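Local coordinates for lactate utilization protein C (PDB 2G40) that may function in L-lactate utilization, as a homodimeric member of the LutC/YkgG family, at residues 161-166 with 217-222; 126-131 with 157-162; 143-148 with 188-193. All coordinates share one frame; numbering follows the deposited sequence.

Contact 1: residues 161-166 with 217-222; sequences FHICVV and RLQVIV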
ATOM      1  N   PHE A 161       9.476  -2.446  12.544  1.00 14.69           N
ATOM      2  CA  PHE A 161      10.780  -2.570  11.933  1.00 14.80           C
ATOM      3  C   PHE A 161      10.646  -3.533  10.779  1.00 14.93           C
ATOM      4  O   PHE A 161      10.218  -4.659  10.974  1.00 16.07           O
ATOM      5  CB  PHE A 161      11.791  -3.105  12.945  1.00 14.78           C
ATOM      6  CG  PHE A 161      13.190  -3.355  12.402  1.00 12.93           C
ATOM      7  CD1 PHE A 161      13.713  -2.646  11.338  1.00 14.95           C
ATOM      8  CD2 PHE A 161      13.994  -4.299  13.022  1.00 17.94           C
ATOM      9  CE1 PHE A 161      15.018  -2.884  10.879  1.00 12.43           C
ATOM     10  CE2 PHE A 161      15.289  -4.536  12.576  1.00 21.70           C
ATOM     11  CZ  PHE A 161      15.797  -3.834  11.522  1.00 16.60           C
ATOM     12  N   HIS A 162      10.928  -3.038   9.568  1.00 14.60           N
ATOM     13  CA  HIS A 162      10.820  -3.797   8.329  1.00 16.15           C
ATOM     14  C   HIS A 162      12.239  -4.009   7.837  1.00 16.90           C
ATOM     15  O   HIS A 162      13.010  -3.059   7.709  1.00 18.46           O
ATOM     16  CB  HIS A 162       9.996  -2.981   7.324  1.00 16.29           C
ATOM     17  CG  HIS A 162       9.732  -3.656   6.010  1.00 16.46           C
ATOM     18  ND1 HIS A 162       9.172  -2.985   4.947  1.00 21.85           N
ATOM     19  CD2 HIS A 162       9.947  -4.924   5.585  1.00 16.99           C
ATOM     20  CE1 HIS A 162       9.052  -3.811   3.922  1.00 21.43           C
ATOM     21  NE2 HIS A 162       9.524  -4.993   4.279  1.00 18.30           N
ATOM     22  N   ILE A 163      12.590  -5.269   7.643  1.00 16.37           N
ATOM     23  CA  ILE A 163      13.802  -5.673   6.954  1.00 17.88           C
ATOM     24  C   ILE A 163      13.390  -6.158   5.571  1.00 17.37           C
ATOM     25  O   ILE A 163      12.687  -7.166   5.437  1.00 15.75           O
ATOM     26  CB  ILE A 163      14.541  -6.812   7.656  1.00 16.66           C
ATOM     27  CG1 ILE A 163      14.902  -6.404   9.100  1.00 15.70           C
ATOM     28  CG2 ILE A 163      15.803  -7.166   6.868  1.00 20.63           C
ATOM     29  CD1 ILE A 163      15.467  -7.540   9.954  1.00 15.59           C
ATOM     30  N   CYS A 164      13.820  -5.428   4.551  1.00 16.41           N
ATOM     31  CA  CYS A 164      13.379  -5.694   3.201  1.00 16.66           C
ATOM     32  C   CYS A 164      14.571  -6.072   2.338  1.00 16.20           C
ATOM     33  O   CYS A 164      15.521  -5.287   2.174  1.00 15.66           O
ATOM     34  CB  CYS A 164      12.688  -4.456   2.647  1.00 17.24           C
ATOM     35  SG  CYS A 164      12.089  -4.707   1.010  1.00 20.53           S
ATOM     36  N   VAL A 165      14.522  -7.279   1.791  1.00 15.66           N
ATOM     37  CA  VAL A 165      15.630  -7.808   0.985  1.00 17.61           C
ATOM     38  C   VAL A 165      15.309  -7.532  -0.472  1.00 17.31           C
ATOM     39  O   VAL A 165      14.263  -7.923  -0.954  1.00 16.35           O
ATOM     40  CB  VAL A 165      15.829  -9.327   1.198  1.00 17.70           C
ATOM     41  CG1 VAL A 165      16.861  -9.880   0.230  1.00 18.06           C
ATOM     42  CG2 VAL A 165      16.231  -9.613   2.622  1.00 19.05           C
ATOM     43  N   VAL A 166      16.229  -6.854  -1.145  1.00 15.97           N
ATOM     44  CA  VAL A 166      16.058  -6.418  -2.522  1.00 17.11           C
ATOM     45  C   VAL A 166      17.176  -7.057  -3.315  1.00 17.22           C
ATOM     46  O   VAL A 166      18.329  -6.803  -3.058  1.00 16.02           O
ATOM     47  CB  VAL A 166      16.183  -4.893  -2.607  1.00 15.80           C
ATOM     48  CG1 VAL A 166      16.074  -4.437  -4.075  1.00 21.01           C
ATOM     49  CG2 VAL A 166      15.144  -4.212  -1.712  1.00 18.39           C
ATOM     50  N   ARG A 217      11.219   2.003  11.470  1.00 18.54           N
ATOM     51  CA  ARG A 217      12.546   1.533  11.160  1.00 19.08           C
ATOM     52  C   ARG A 217      12.510   0.653   9.933  1.00 16.79           C
ATOM     53  O   ARG A 217      11.672  -0.249   9.811  1.00 15.38           O
ATOM     54  CB  ARG A 217      13.124   0.769  12.342  1.00 18.92           C
ATOM     55  CG  ARG A 217      13.251   1.626  13.607  1.00 24.59           C
ATOM     56  CD  ARG A 217      13.507   0.756  14.831  1.00 26.99           C
ATOM     57  NE  ARG A 217      14.737  -0.011  14.635  1.00 37.40           N
ATOM     58  CZ  ARG A 217      14.930  -1.276  15.009  1.00 31.88           C
ATOM     59  NH1 ARG A 217      13.970  -1.972  15.605  1.00 29.60           N
ATOM     60  NH2 ARG A 217      16.100  -1.851  14.767  1.00 33.82           N
ATOM     61  N   LEU A 218      13.391   0.953   8.995  1.00 16.79           N
ATOM     62  CA  LEU A 218      13.522   0.155   7.796  1.00 15.63           C
ATOM     63  C   LEU A 218      14.977  -0.159   7.564  1.00 16.04           C
ATOM     64  O   LEU A 218      15.843   0.736   7.629  1.00 16.57           O
ATOM     65  CB  LEU A 218      12.931   0.874   6.575  1.00 16.87           C
ATOM     66  CG  LEU A 218      13.273   0.257   5.204  1.00 16.97           C
ATOM     67  CD1 LEU A 218      12.679  -1.129   5.038  1.00 20.94           C
ATOM     68  CD2 LEU A 218      12.830   1.245   4.113  1.00 18.11           C
ATOM     69  N   GLN A 219      15.240  -1.445   7.363  1.00 15.04           N
ATOM     70  CA  GLN A 219      16.551  -1.922   6.925  1.00 15.09           C
ATOM     71  C   GLN A 219      16.382  -2.481   5.534  1.00 16.61           C
ATOM     72  O   GLN A 219      15.624  -3.411   5.326  1.00 17.89           O
ATOM     73  CB  GLN A 219      17.070  -3.018   7.841  1.00 14.83           C
ATOM     74  CG  GLN A 219      18.303  -3.769   7.328  1.00 18.98           C
ATOM     75  CD  GLN A 219      19.581  -3.004   7.559  1.00 16.71           C
ATOM     76  OE1 GLN A 219      19.935  -2.727   8.693  1.00 19.53           O
ATOM     77  NE2 GLN A 219      20.289  -2.668   6.481  1.00 16.29           N
ATOM     78  N   VAL A 220      17.121  -1.927   4.594  1.00 16.59           N
ATOM     79  CA  VAL A 220      17.182  -2.447   3.252  1.00 15.50           C
ATOM     80  C   VAL A 220      18.467  -3.247   3.121  1.00 17.99           C
ATOM     81  O   VAL A 220      19.555  -2.790   3.479  1.00 16.49           O
ATOM     82  CB  VAL A 220      17.163  -1.313   2.183  1.00 17.79           C
ATOM     83  CG1 VAL A 220      17.397  -1.883   0.792  1.00 16.13           C
ATOM     84  CG2 VAL A 220      15.863  -0.509   2.258  1.00 18.21           C
ATOM     85  N   ILE A 221      18.316  -4.462   2.608  1.00 17.57           N
ATOM     86  CA  ILE A 221      19.423  -5.340   2.343  1.00 17.85           C
ATOM     87  C   ILE A 221      19.382  -5.645   0.864  1.00 17.82           C
ATOM     88  O   ILE A 221      18.507  -6.353   0.384  1.00 16.17           O
ATOM     89  CB  ILE A 221      19.372  -6.647   3.176  1.00 16.57           C
ATOM     90  CG1 ILE A 221      19.328  -6.321   4.667  1.00 20.81           C
ATOM     91  CG2 ILE A 221      20.585  -7.557   2.837  1.00 17.66           C
ATOM     92  CD1 ILE A 221      19.353  -7.546   5.564  1.00 18.57           C
ATOM     93  N   VAL A 222      20.327  -5.065   0.127  1.00 16.15           N
ATOM     94  CA  VAL A 222      20.504  -5.447  -1.272  1.00 15.94           C
ATOM     95  C   VAL A 222      21.406  -6.652  -1.343  1.00 18.07           C
ATOM     96  O   VAL A 222      22.407  -6.721  -0.649  1.00 17.44           O
ATOM     97  CB  VAL A 222      21.071  -4.297  -2.106  1.00 17.50           C
ATOM     98  CG1 VAL A 222      21.202  -4.711  -3.599  1.00 20.70           C
ATOM     99  CG2 VAL A 222      20.212  -3.099  -1.931  1.00 16.78           C
TER

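Contact 2: residues 126-131 with 157-162; sequences DAVLTG and LIPDFH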
ATOM      1  N   ASP A 126       9.157  -8.099  16.747  1.00 19.38           N
ATOM      2  CA  ASP A 126      10.263  -7.142  16.702  1.00 19.94           C
ATOM      3  C   ASP A 126      10.467  -6.611  15.296  1.00 21.95           C
ATOM      4  O   ASP A 126      10.845  -5.456  15.109  1.00 21.36           O
ATOM      5  CB  ASP A 126      11.555  -7.777  17.219  1.00 19.85           C
ATOM      6  CG  ASP A 126      11.512  -8.068  18.710  1.00 20.44           C
ATOM      7  OD1 ASP A 126      10.930  -7.257  19.460  1.00 21.01           O
ATOM      8  OD2 ASP A 126      12.086  -9.099  19.145  1.00 19.90           O
ATOM      9  N   ALA A 127      10.201  -7.455  14.301  1.00 18.79           N
ATOM     10  CA  ALA A 127      10.485  -7.112  12.929  1.00 16.06           C
ATOM     11  C   ALA A 127       9.654  -7.984  11.998  1.00 16.72           C
ATOM     12  O   ALA A 127       9.107  -9.015  12.397  1.00 16.40           O
ATOM     13  CB  ALA A 127      11.978  -7.310  12.632  1.00 16.83           C
ATOM     14  N   VAL A 128       9.571  -7.541  10.756  1.00 17.80           N
ATOM     15  CA  VAL A 128       9.067  -8.342   9.668  1.00 15.81           C
ATOM     16  C   VAL A 128      10.160  -8.372   8.607  1.00 16.20           C
ATOM     17  O   VAL A 128      10.834  -7.370   8.359  1.00 15.21           O
ATOM     18  CB  VAL A 128       7.751  -7.765   9.096  1.00 16.23           C
ATOM     19  CG1 VAL A 128       7.911  -6.289   8.595  1.00 15.48           C
ATOM     20  CG2 VAL A 128       7.207  -8.674   8.004  1.00 16.58           C
ATOM     21  N   LEU A 129      10.299  -9.530   7.978  1.00 16.94           N
ATOM     22  CA  LEU A 129      11.300  -9.765   6.959  1.00 16.70           C
ATOM     23  C   LEU A 129      10.562 -10.017   5.661  1.00 16.70           C
ATOM     24  O   LEU A 129       9.681 -10.872   5.614  1.00 16.78           O
ATOM     25  CB  LEU A 129      12.139 -10.991   7.326  1.00 16.04           C
ATOM     26  CG  LEU A 129      13.085 -11.505   6.240  1.00 20.43           C
ATOM     27  CD1 LEU A 129      14.161 -10.469   5.960  1.00 21.21           C
ATOM     28  CD2 LEU A 129      13.694 -12.815   6.609  1.00 18.55           C
ATOM     29  N   THR A 130      10.874  -9.246   4.618  1.00 16.95           N
ATOM     30  CA  THR A 130      10.231  -9.454   3.326  1.00 18.48           C
ATOM     31  C   THR A 130      11.196  -9.301   2.177  1.00 17.17           C
ATOM     32  O   THR A 130      12.248  -8.673   2.298  1.00 17.25           O
ATOM     33  CB  THR A 130       9.059  -8.452   3.021  1.00 19.87           C
ATOM     34  OG1 THR A 130       9.595  -7.173   2.629  1.00 18.04           O
ATOM     35  CG2 THR A 130       8.136  -8.282   4.200  1.00 23.17           C
ATOM     36  N   GLY A 131      10.787  -9.871   1.053  1.00 18.82           N
ATOM     37  CA  GLY A 131      11.336  -9.511  -0.245  1.00 19.59           C
ATOM     38  C   GLY A 131      10.578  -8.306  -0.771  1.00 19.27           C
ATOM     39  O   GLY A 131       9.949  -7.552  -0.021  1.00 16.52           O
ATOM     40  N   LEU A 157       2.811  -3.344   7.598  1.00 21.83           N
ATOM     41  CA  LEU A 157       2.239  -2.115   8.102  1.00 22.65           C
ATOM     42  C   LEU A 157       2.303  -2.002   9.604  1.00 22.73           C
ATOM     43  O   LEU A 157       2.575  -0.938  10.127  1.00 21.93           O
ATOM     44  CB  LEU A 157       0.779  -1.981   7.679  1.00 24.20           C
ATOM     45  CG  LEU A 157       0.156  -0.685   8.225  1.00 31.97           C
ATOM     46  CD1 LEU A 157       0.762   0.529   7.523  1.00 33.81           C
ATOM     47  CD2 LEU A 157      -1.330  -0.682   8.109  1.00 28.91           C
ATOM     48  N   ILE A 158       1.988  -3.092  10.292  1.00 19.43           N
ATOM     49  CA  ILE A 158       1.826  -3.068  11.742  0.50 20.60           C
ATOM     50  C   ILE A 158       3.140  -3.202  12.529  1.00 18.34           C
ATOM     51  O   ILE A 158       3.360  -2.464  13.494  1.00 19.16           O
ATOM     52  CB  ILE A 158       0.816  -4.145  12.203  0.50 20.26           C
ATOM     53  CG1 ILE A 158      -0.519  -3.993  11.451  0.50 24.32           C
ATOM     54  CG2 ILE A 158       0.604  -4.071  13.712  0.50 18.64           C
ATOM     55  CD1 ILE A 158      -1.167  -2.643  11.606  0.50 29.07           C
ATOM     56  N   PRO A 159       4.019  -4.164  12.146  1.00 16.47           N
ATOM     57  CA  PRO A 159       5.274  -4.212  12.900  1.00 16.39           C
ATOM     58  C   PRO A 159       6.102  -2.934  12.707  1.00 19.14           C
ATOM     59  O   PRO A 159       5.970  -2.261  11.691  1.00 20.76           O
ATOM     60  CB  PRO A 159       6.009  -5.417  12.288  1.00 18.99           C
ATOM     61  CG  PRO A 159       4.922  -6.227  11.662  1.00 17.78           C
ATOM     62  CD  PRO A 159       3.978  -5.213  11.126  1.00 17.84           C
ATOM     63  N   ASP A 160       6.955  -2.619  13.666  1.00 17.46           N
ATOM     64  CA  ASP A 160       7.634  -1.323  13.667  1.00 16.28           C
ATOM     65  C   ASP A 160       8.972  -1.290  12.956  1.00 14.78           C
ATOM     66  O   ASP A 160       9.545  -0.220  12.788  1.00 15.42           O
ATOM     67  CB  ASP A 160       7.819  -0.879  15.092  1.00 14.86           C
ATOM     68  CG  ASP A 160       7.995   0.620  15.224  1.00 20.86           C
ATOM     69  OD1 ASP A 160       7.305   1.387  14.523  1.00 17.18           O
ATOM     70  OD2 ASP A 160       8.805   1.016  16.067  1.00 21.85           O
ATOM     71  N   PHE A 161       9.476  -2.446  12.544  1.00 14.69           N
ATOM     72  CA  PHE A 161      10.780  -2.570  11.933  1.00 14.80           C
ATOM     73  C   PHE A 161      10.646  -3.533  10.779  1.00 14.93           C
ATOM     74  O   PHE A 161      10.218  -4.659  10.974  1.00 16.07           O
ATOM     75  CB  PHE A 161      11.791  -3.105  12.945  1.00 14.78           C
ATOM     76  CG  PHE A 161      13.190  -3.355  12.402  1.00 12.93           C
ATOM     77  CD1 PHE A 161      13.713  -2.646  11.338  1.00 14.95           C
ATOM     78  CD2 PHE A 161      13.994  -4.299  13.022  1.00 17.94           C
ATOM     79  CE1 PHE A 161      15.018  -2.884  10.879  1.00 12.43           C
ATOM     80  CE2 PHE A 161      15.289  -4.536  12.576  1.00 21.70           C
ATOM     81  CZ  PHE A 161      15.797  -3.834  11.522  1.00 16.60           C
ATOM     82  N   HIS A 162      10.928  -3.038   9.568  1.00 14.60           N
ATOM     83  CA  HIS A 162      10.820  -3.797   8.329  1.00 16.15           C
ATOM     84  C   HIS A 162      12.239  -4.009   7.837  1.00 16.90           C
ATOM     85  O   HIS A 162      13.010  -3.059   7.709  1.00 18.46           O
ATOM     86  CB  HIS A 162       9.996  -2.981   7.324  1.00 16.29           C
ATOM     87  CG  HIS A 162       9.732  -3.656   6.010  1.00 16.46           C
ATOM     88  ND1 HIS A 162       9.172  -2.985   4.947  1.00 21.85           N
ATOM     89  CD2 HIS A 162       9.947  -4.924   5.585  1.00 16.99           C
ATOM     90  CE1 HIS A 162       9.052  -3.811   3.922  1.00 21.43           C
ATOM     91  NE2 HIS A 162       9.524  -4.993   4.279  1.00 18.30           N
TER

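Contact 3: residues 143-148 with 188-193; sequences ILDHRA and EGRPLT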
ATOM      1  N   ILE A 143       8.656  -1.361  -4.049  1.00 15.68           N
ATOM      2  CA  ILE A 143       7.287  -1.793  -4.284  1.00 14.77           C
ATOM      3  C   ILE A 143       7.111  -3.239  -3.841  1.00 17.10           C
ATOM      4  O   ILE A 143       7.872  -4.130  -4.244  1.00 18.19           O
ATOM      5  CB  ILE A 143       6.896  -1.703  -5.752  1.00 15.89           C
ATOM      6  CG1 ILE A 143       7.056  -0.269  -6.271  1.00 18.45           C
ATOM      7  CG2 ILE A 143       5.427  -2.217  -5.937  1.00 18.15           C
ATOM      8  CD1 ILE A 143       6.909  -0.112  -7.797  1.00 18.66           C
ATOM      9  N   LEU A 144       6.103  -3.439  -3.011  1.00 18.74           N
ATOM     10  CA  LEU A 144       5.638  -4.742  -2.636  1.00 18.98           C
ATOM     11  C   LEU A 144       4.379  -5.063  -3.396  1.00 18.10           C
ATOM     12  O   LEU A 144       3.466  -4.230  -3.478  1.00 16.27           O
ATOM     13  CB  LEU A 144       5.294  -4.775  -1.157  1.00 18.28           C
ATOM     14  CG  LEU A 144       6.328  -4.275  -0.147  1.00 23.92           C
ATOM     15  CD1 LEU A 144       5.835  -4.690   1.241  1.00 24.53           C
ATOM     16  CD2 LEU A 144       7.740  -4.792  -0.399  1.00 23.24           C
ATOM     17  N   ASP A 145       4.295  -6.304  -3.859  1.00 17.27           N
ATOM     18  CA  ASP A 145       3.071  -6.826  -4.457  1.00 16.27           C
ATOM     19  C   ASP A 145       2.476  -7.993  -3.664  1.00 17.93           C
ATOM     20  O   ASP A 145       1.537  -8.621  -4.122  1.00 16.79           O
ATOM     21  CB  ASP A 145       3.251  -7.176  -5.948  1.00 16.05           C
ATOM     22  CG  ASP A 145       4.175  -8.368  -6.186  1.00 19.33           C
ATOM     23  OD1 ASP A 145       4.741  -8.916  -5.224  1.00 17.76           O
ATOM     24  OD2 ASP A 145       4.356  -8.722  -7.361  1.00 22.17           O
ATOM     25  N   HIS A 146       3.028  -8.260  -2.483  1.00 19.10           N
ATOM     26  CA  HIS A 146       2.388  -9.097  -1.467  1.00 17.27           C
ATOM     27  C   HIS A 146       2.232 -10.535  -1.890  1.00 17.20           C
ATOM     28  O   HIS A 146       1.296 -11.209  -1.507  1.00 18.08           O
ATOM     29  CB  HIS A 146       1.098  -8.397  -1.029  1.00 15.84           C
ATOM     30  CG  HIS A 146       1.377  -7.042  -0.469  1.00 16.87           C
ATOM     31  ND1 HIS A 146       2.036  -6.873   0.731  1.00 16.53           N
ATOM     32  CD2 HIS A 146       1.201  -5.801  -0.981  1.00 20.29           C
ATOM     33  CE1 HIS A 146       2.211  -5.583   0.951  1.00 18.81           C
ATOM     34  NE2 HIS A 146       1.695  -4.914  -0.062  1.00 18.62           N
ATOM     35  N   ARG A 147       3.183 -10.966  -2.713  1.00 16.14           N
ATOM     36  CA  ARG A 147       3.363 -12.354  -3.042  1.00 16.11           C
ATOM     37  C   ARG A 147       3.913 -13.077  -1.811  1.00 17.77           C
ATOM     38  O   ARG A 147       4.037 -12.490  -0.715  1.00 18.04           O
ATOM     39  CB  ARG A 147       4.245 -12.463  -4.271  1.00 17.58           C
ATOM     40  CG  ARG A 147       3.505 -12.058  -5.541  1.00 19.35           C
ATOM     41  CD  ARG A 147       4.463 -11.940  -6.688  1.00 21.27           C
ATOM     42  NE  ARG A 147       3.868 -11.364  -7.885  1.00 21.74           N
ATOM     43  CZ  ARG A 147       3.156 -12.032  -8.790  1.00 24.55           C
ATOM     44  NH1 ARG A 147       2.907 -13.327  -8.645  1.00 25.60           N
ATOM     45  NH2 ARG A 147       2.659 -11.390  -9.845  1.00 23.27           N
ATOM     46  N   ALA A 148       4.213 -14.351  -1.965  1.00 17.71           N
ATOM     47  CA  ALA A 148       4.440 -15.218  -0.803  1.00 17.69           C
ATOM     48  C   ALA A 148       5.642 -14.788   0.035  1.00 17.18           C
ATOM     49  O   ALA A 148       5.643 -15.016   1.240  1.00 18.62           O
ATOM     50  CB  ALA A 148       4.611 -16.665  -1.260  1.00 18.85           C
ATOM     51  N   GLU A 188      -3.214  -8.783 -12.495  1.00 18.90           N
ATOM     52  CA  GLU A 188      -3.677  -9.900 -11.661  1.00 20.78           C
ATOM     53  C   GLU A 188      -4.545  -9.495 -10.476  1.00 20.66           C
ATOM     54  O   GLU A 188      -5.134 -10.354  -9.797  1.00 19.03           O
ATOM     55  CB  GLU A 188      -2.474 -10.677 -11.113  1.00 20.13           C
ATOM     56  CG  GLU A 188      -1.929 -11.712 -12.064  1.00 22.58           C
ATOM     57  CD  GLU A 188      -0.520 -12.144 -11.715  1.00 24.94           C
ATOM     58  OE1 GLU A 188      -0.123 -12.034 -10.530  1.00 23.98           O
ATOM     59  OE2 GLU A 188       0.178 -12.606 -12.631  1.00 37.32           O
ATOM     60  N   GLY A 189      -4.631  -8.193 -10.222  1.00 18.88           N
ATOM     61  CA  GLY A 189      -5.396  -7.686  -9.109  1.00 17.12           C
ATOM     62  C   GLY A 189      -4.652  -7.709  -7.790  1.00 17.51           C
ATOM     63  O   GLY A 189      -5.269  -7.532  -6.722  1.00 18.75           O
ATOM     64  N   ARG A 190      -3.332  -7.898  -7.827  1.00 17.08           N
ATOM     65  CA  ARG A 190      -2.569  -7.915  -6.589  1.00 17.00           C
ATOM     66  C   ARG A 190      -2.427  -6.487  -6.113  1.00 18.52           C
ATOM     67  O   ARG A 190      -2.211  -5.582  -6.914  1.00 18.09           O
ATOM     68  CB  ARG A 190      -1.185  -8.491  -6.775  1.00 16.55           C
ATOM     69  CG  ARG A 190      -1.170  -9.949  -7.142  1.00 17.34           C
ATOM     70  CD  ARG A 190       0.234 -10.475  -7.205  1.00 17.29           C
ATOM     71  NE  ARG A 190       0.226 -11.824  -7.755  1.00 27.11           N
ATOM     72  CZ  ARG A 190      -0.060 -12.921  -7.066  1.00 27.80           C
ATOM     73  NH1 ARG A 190      -0.365 -12.850  -5.787  1.00 26.11           N
ATOM     74  NH2 ARG A 190      -0.024 -14.105  -7.664  1.00 35.54           N
ATOM     75  N   PRO A 191      -2.531  -6.285  -4.803  1.00 18.77           N
ATOM     76  CA  PRO A 191      -2.289  -4.960  -4.260  1.00 18.79           C
ATOM     77  C   PRO A 191      -0.831  -4.587  -4.330  1.00 18.25           C
ATOM     78  O   PRO A 191       0.045  -5.460  -4.236  1.00 19.20           O
ATOM     79  CB  PRO A 191      -2.703  -5.108  -2.802  1.00 20.04           C
ATOM     80  CG  PRO A 191      -2.489  -6.573  -2.516  1.00 18.50           C
ATOM     81  CD  PRO A 191      -2.855  -7.273  -3.750  1.00 20.40           C
ATOM     82  N   LEU A 192      -0.569  -3.296  -4.467  1.00 15.44           N
ATOM     83  CA  LEU A 192       0.809  -2.806  -4.423  1.00 15.71           C
ATOM     84  C   LEU A 192       0.954  -1.815  -3.314  1.00 15.92           C
ATOM     85  O   LEU A 192       0.062  -0.997  -3.080  1.00 18.13           O
ATOM     86  CB  LEU A 192       1.221  -2.115  -5.710  1.00 16.36           C
ATOM     87  CG  LEU A 192       1.070  -2.824  -7.046  1.00 18.23           C
ATOM     88  CD1 LEU A 192       1.608  -1.902  -8.094  1.00 13.06           C
ATOM     89  CD2 LEU A 192       1.797  -4.142  -7.095  1.00 16.13           C
ATOM     90  N   THR A 193       2.098  -1.875  -2.655  1.00 14.99           N
ATOM     91  CA  THR A 193       2.445  -0.920  -1.630  1.00 15.92           C
ATOM     92  C   THR A 193       3.776  -0.320  -2.062  1.00 18.12           C
ATOM     93  O   THR A 193       4.749  -1.032  -2.230  1.00 18.39           O
ATOM     94  CB  THR A 193       2.546  -1.618  -0.267  1.00 18.17           C
ATOM     95  OG1 THR A 193       1.306  -2.293   0.021  1.00 18.48           O
ATOM     96  CG2 THR A 193       2.887  -0.642   0.790  1.00 24.61           C
TER
HETATM   97  O   HOH W   1      -0.404 -10.526  -4.101  1.00 22.46           O
HETATM   98  O   HOH W   2       1.573 -14.507 -11.057  1.00 33.94           O

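Contact 1: residues 161-166 with 217-222
Phe161 to Val166 and Arg217 to Val222 are neighbouring parallel strands in the six-stranded parallel sheet of the chain; both fall in the LUD family, which is grouped with the Rossmann-like NADP-binding folds. Their axes approach to 4.6 Å with N-to-C directions 21° apart, and residues pair one to one from Phe161–Arg217 to Val166–Val222.

Five backbone hydrogen bonds form the parallel ladder. Arg217 O, Gln219 O and Ile221 O accept from the amides of His162, Cys164 and Val166, while His162 O and Cys164 O accept from those of Gln219 and Ile221. The Gln219 N to His162 O bond, 2.8 Å, is nearly straight. CA-H...O contacts fill in between them, as from Phe161 CA to Arg217 O at 3.3 Å.

The apolar packing separates by face. Ile163 and Ile221 lie side by side, joined through Ile163 CG2 and Ile221 CD1 at 3.8 Å; helix 79-87 packs over both. On the other face, Leu218 CD1 reaches back across the strand gap to the His162 ring and to Cys164 CB, and Val166 CG2 meets Val220 CG1. The His162 ring has its polar partner on the next strand, where NE2 bonds Thr130.

The aromatic and polar side chains gather at the N-terminal end. A chi1 of 177° turns the Phe161 ring between Ile163 CG1 on one face and the Arg217 guanidinium on the other, while Gln219 CB sits at its edge. Arg217 bends at chi3, which brings its flat end back over the ring, the two planes inclined at 27°. This is a cation-pi stack: Arg217 CZ stands over the face, 3.9 Å from the Phe161 ring centroid, and the nearest atoms of this pair are Arg217 NH1 and Phe161 CD2, 3.5 Å apart.

Contact 2: residues 126-131 with 157-162
Backbone pairing is brief here: Val128 and His162 form a parallel bridge with CA atoms 5.0 Å apart, and Val128 N donates to Phe161 O at 3.0 Å, N-H...O angle 156°. This is the start of the pairing between strands 127-130 and 161-167, two inner neighbours of the chain's Rossmann-like parallel sheet; Val128 goes on to bond Ile163. The amide N of Phe161, by contrast, is buried with no partner in the model.

Around the Phe161 ring, Asp126 O lies near the ring plane at its edge, and Ala127 CB approaches CD2 obliquely at 3.6 Å. Val128 holds CG1 between its backbone N and carbonyl carbon (chi1 58°), a placement that sets this methyl against the His162 backbone and ring. Its CB meets Pro159 CG at 4.1 Å, bringing the turn that leads into strand 161-167 against strand 127-130. Next to that proline, Leu157 and Ile158 pack on the second subunit, so the turn also belongs to the dimer interface.

The polar link is a chain of two hydrogen bonds. His162 donates through NE2 to the hydroxyl of Thr130, and that hydroxyl in turn donates to Gly131 O on a lone pair in the carbonyl plane. Accepting from one and donating to the other, Thr130 OG1 lies exactly in the plane of the imidazole, 2.7 Å from His162 NE2.

Contact 3: residues 143-148 with 188-193
Glu188 OE1 is gripped by two arginines: Arg190 NE, 2.8 Å away, donates to it nearly along the C-O axis, and Arg147 NH2 adds a weak, bent bond to the same oxygen. Arg147 NE in turn reaches Asp145 OD2 at 2.7 Å, meeting it from above the carboxylate plane. These four residues form a salt-bridge network beside the antiparallel pairing of strands 141-144 and 192-196 in the mixed sheet of the LUD domain. The Arg147 chain, extended from CG to NE, carries its guanidinium out to Glu188 and Arg190. Gly189, with positive phi, closes helix 175-187 in a Schellman motif just after Glu188.

The two guanidinium groups are inclined at 45°, with Arg190 NE over the centre of the Arg147 group, 3.1 Å from Arg147 CZ. Like charges are therefore close, which the carboxylates of Asp145 and Glu188 probably offset. Water 2 joins Arg147 NH1 to Glu188 OE2, and water 1 links Arg190 NH1 to Asp145 O. Ser185, on helix 175-187, bonds both Asp145 OD2 and Arg147 NH2. Were Arg147 an alanine, Asp145 OD2 would probably lose its salt-bridge partner and Glu188 OE1 would be left with Arg190 alone of the two arginines.

Toward the strands, Leu144 and Thr193 are a hydrogen-bonded pair: Thr193 N donates to Leu144 O at 2.8 Å, and Leu144 N to Thr193 O. The His146 ring crosses Thr193 at about a right angle; His146 NE2 and Thr193 OG1 share a hydrogen bond of 2.7 Å, while ND1 bonds Gly151. Leu192 CD2 packs on Asp145 CB, and the Leu192 strand pairs with the second subunit.

The chemistry implies a junction fastened by charge at the helix exit and by backbone and hydroxyl bonds at the strand, with the arginine pair probably dependent on its two carboxylates.

Overall arrangement
Contacts 1 and 2 are buried and belong to one parallel sheet: both use strand 161-167, which pairs with 217-223 on one flank and 127-130 on the other, and they share Phe161 and His162. Contact 1 is a long, regular ladder; contact 2 has a single backbone bond and relies more on a turn and a histidine-threonine link. Contact 3, its centre about 17 Å from that of contact 1 and 16 Å from that of contact 2, is partly buried in the separate mixed sheet, where ion pairs and water take a larger share than aliphatic packing. Leu144 bridges the sheets, its methyls packing on His162 and Gly131. Contacts 2 and 3 both touch the second subunit.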